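Local coordinates for protein tryptophan halogenase superfamily (Brevundimonas sp. BAL3, PDB 6FRL) that is a flavin-dependent halogenase that prefers bromination over chlorination, probably acting on an electron-rich aromatic substrate, at residues W245-A250 and T409-D414. Numbering follows the deposited sequence.
Sequences WLPCDA and TDFWRD
The backbones of Pro247 and Phe411 stay 8.3 Å apart at their CA atoms, a gap between the irregular run 245-250 and the first turn of helix 410-417 that side chains must bridge; every close approach joins side-chain atoms of Pro247, Cys248 and Phe411. Phe411 spans most of the distance: with CG anti to its own backbone N (chi1 175°), the ring reaches out from the helix and brings CE1 and CZ to the loop. The Pro247 and Phe411 side chains cross at about a right angle; Pro247 CB and CG both lie 3.7 Å from Phe411 CE1. Beside the proline, Cys248 SG approaches Phe411 CZ to 3.8 Å. The sulfur sits 5.0 Å from the centroid of the Phe411 ring and 69° off its normal, an oblique sulfur-aromatic contact. Across the ring from CE1, Phe411 CD2 stands 3.5 Å above the plane of the Trp412 ring, over its centre. Trp412 NE1 is in turn hydrogen-bonded to Arg273 O. Cys248 also touches Tyr401 of helix 376-402 and Val292 of strand 286-293. The arrangement is a small apolar loop-to-helix contact, tying helix 410-417 to the loop that enters strand 250-257 through a classic beta bulge, where Asp249 and Ala250 both pair by backbone hydrogen bonds with Phe293 of strand 286-293.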
loop_
_atom_site.group_PDB
_atom_site.type_symbol
_atom_site.label_atom_id
_atom_site.label_comp_id
_atom_site.label_asym_id
_atom_site.label_seq_id
_atom_site.Cartn_x
_atom_site.Cartn_y
_atom_site.Cartn_z
ATOM N N TRP B 245 8.548 -14.881 21.652
ATOM C CA TRP B 245 7.328 -15.029 20.850
ATOM C C TRP B 245 7.203 -16.390 20.151
ATOM O O TRP B 245 6.100 -16.812 19.865
ATOM C CB TRP B 245 7.240 -13.969 19.756
ATOM C CG TRP B 245 7.305 -12.550 20.177
ATOM C CD1 TRP B 245 8.230 -11.632 19.779
ATOM C CD2 TRP B 245 6.410 -11.867 21.044
ATOM N NE1 TRP B 245 7.971 -10.417 20.359
ATOM C CE2 TRP B 245 6.850 -10.529 21.132
ATOM C CE3 TRP B 245 5.284 -12.249 21.757
ATOM C CZ2 TRP B 245 6.189 -9.566 21.899
ATOM C CZ3 TRP B 245 4.629 -11.299 22.523
ATOM C CH2 TRP B 245 5.077 -9.969 22.584
ATOM N N LEU B 246 8.321 -17.050 19.833
ATOM C CA LEU B 246 8.313 -18.285 19.033
ATOM C C LEU B 246 8.957 -19.402 19.832
ATOM O O LEU B 246 10.112 -19.267 20.225
ATOM C CB LEU B 246 9.074 -18.055 17.723
ATOM C CG LEU B 246 8.357 -17.069 16.791
ATOM C CD1 LEU B 246 9.296 -16.338 15.847
ATOM C CD2 LEU B 246 7.272 -17.770 16.003
ATOM N N PRO B 247 8.225 -20.502 20.091
ATOM C CA PRO B 247 8.770 -21.531 20.993
ATOM C C PRO B 247 10.010 -22.265 20.456
ATOM O O PRO B 247 11.003 -22.410 21.185
ATOM C CB PRO B 247 7.611 -22.514 21.148
ATOM C CG PRO B 247 6.785 -22.359 19.915
ATOM C CD PRO B 247 6.952 -20.924 19.474
ATOM N N CYS B 248 9.960 -22.692 19.191
ATOM C CA CYS B 248 10.966 -23.587 18.647
ATOM C C CYS B 248 12.346 -22.915 18.587
ATOM O O CYS B 248 12.472 -21.711 18.291
ATOM C CB CYS B 248 10.536 -24.134 17.297
ATOM S SG CYS B 248 9.038 -25.144 17.406
ATOM N N ASP B 249 13.363 -23.706 18.925
ATOM C CA ASP B 249 14.732 -23.215 19.110
ATOM C C ASP B 249 15.828 -24.135 18.514
ATOM O O ASP B 249 17.000 -23.922 18.764
ATOM C CB ASP B 249 14.963 -22.986 20.611
ATOM C CG ASP B 249 15.056 -24.287 21.404
ATOM O OD1 ASP B 249 14.408 -25.288 21.053
ATOM O OD2 ASP B 249 15.799 -24.314 22.400
ATOM N N ALA B 250 15.450 -25.123 17.701
ATOM C CA ALA B 250 16.416 -26.030 17.090
ATOM C C ALA B 250 15.820 -26.677 15.851
ATOM O O ALA B 250 14.589 -26.642 15.656
ATOM C CB ALA B 250 16.805 -27.111 18.074
ATOM N N THR B 409 -0.313 -32.474 23.488
ATOM C CA THR B 409 0.855 -32.138 24.337
ATOM C C THR B 409 0.818 -30.724 24.918
ATOM O O THR B 409 0.010 -29.896 24.514
ATOM C CB THR B 409 2.215 -32.306 23.612
ATOM O OG1 THR B 409 2.217 -31.521 22.420
ATOM C CG2 THR B 409 2.500 -33.766 23.257
ATOM N N ASP B 410 1.695 -30.474 25.888
ATOM C CA ASP B 410 1.790 -29.170 26.538
ATOM C C ASP B 410 2.308 -28.073 25.622
ATOM O O ASP B 410 1.914 -26.899 25.770
ATOM C CB ASP B 410 2.690 -29.232 27.797
ATOM C CG ASP B 410 1.991 -29.858 29.014
ATOM O OD1 ASP B 410 0.808 -30.282 28.916
ATOM O OD2 ASP B 410 2.656 -29.919 30.069
ATOM N N PHE B 411 3.216 -28.453 24.717
ATOM C CA PHE B 411 3.737 -27.557 23.693
ATOM C C PHE B 411 2.600 -26.784 22.999
ATOM O O PHE B 411 2.620 -25.541 22.928
ATOM C CB PHE B 411 4.532 -28.368 22.665
ATOM C CG PHE B 411 5.016 -27.557 21.493
ATOM C CD1 PHE B 411 6.115 -26.733 21.622
ATOM C CD2 PHE B 411 4.357 -27.608 20.272
ATOM C CE1 PHE B 411 6.549 -25.970 20.552
ATOM C CE2 PHE B 411 4.792 -26.862 19.200
ATOM C CZ PHE B 411 5.885 -26.040 19.339
ATOM N N TRP B 412 1.605 -27.543 22.544
ATOM C CA TRP B 412 0.497 -27.017 21.760
ATOM C C TRP B 412 -0.545 -26.214 22.566
ATOM O O TRP B 412 -1.021 -25.198 22.056
ATOM C CB TRP B 412 -0.155 -28.136 20.913
ATOM C CG TRP B 412 0.738 -28.640 19.766
ATOM C CD1 TRP B 412 1.283 -29.890 19.633
ATOM C CD2 TRP B 412 1.192 -27.897 18.624
ATOM N NE1 TRP B 412 2.037 -29.974 18.485
ATOM C CE2 TRP B 412 1.999 -28.762 17.848
ATOM C CE3 TRP B 412 1.003 -26.582 18.184
ATOM C CZ2 TRP B 412 2.594 -28.357 16.659
ATOM C CZ3 TRP B 412 1.587 -26.178 17.011
ATOM C CH2 TRP B 412 2.377 -27.058 16.261
ATOM N N ARG B 413 -0.889 -26.631 23.789
ATOM C CA ARG B 413 -1.732 -25.790 24.689
ATOM C C ARG B 413 -1.085 -24.429 24.917
ATOM O O ARG B 413 -1.748 -23.383 24.836
ATOM C CB ARG B 413 -1.956 -26.423 26.068
ATOM C CG ARG B 413 -2.814 -27.677 26.085
ATOM C CD ARG B 413 -2.852 -28.291 27.489
ATOM N NE ARG B 413 -3.382 -29.663 27.470
ATOM C CZ ARG B 413 -2.672 -30.794 27.314
ATOM N NH1 ARG B 413 -1.356 -30.789 27.183
ATOM N NH2 ARG B 413 -3.285 -31.971 27.303
ATOM N N ASP B 414 0.210 -24.453 25.220
ATOM C CA ASP B 414 0.944 -23.234 25.499
ATOM C C ASP B 414 0.949 -22.298 24.322
ATOM O O ASP B 414 0.760 -21.098 24.498
ATOM C CB ASP B 414 2.393 -23.534 25.908
ATOM C CG ASP B 414 2.505 -24.145 27.300
ATOM O OD1 ASP B 414 1.485 -24.262 28.028
ATOM O OD2 ASP B 414 3.646 -24.503 27.646
#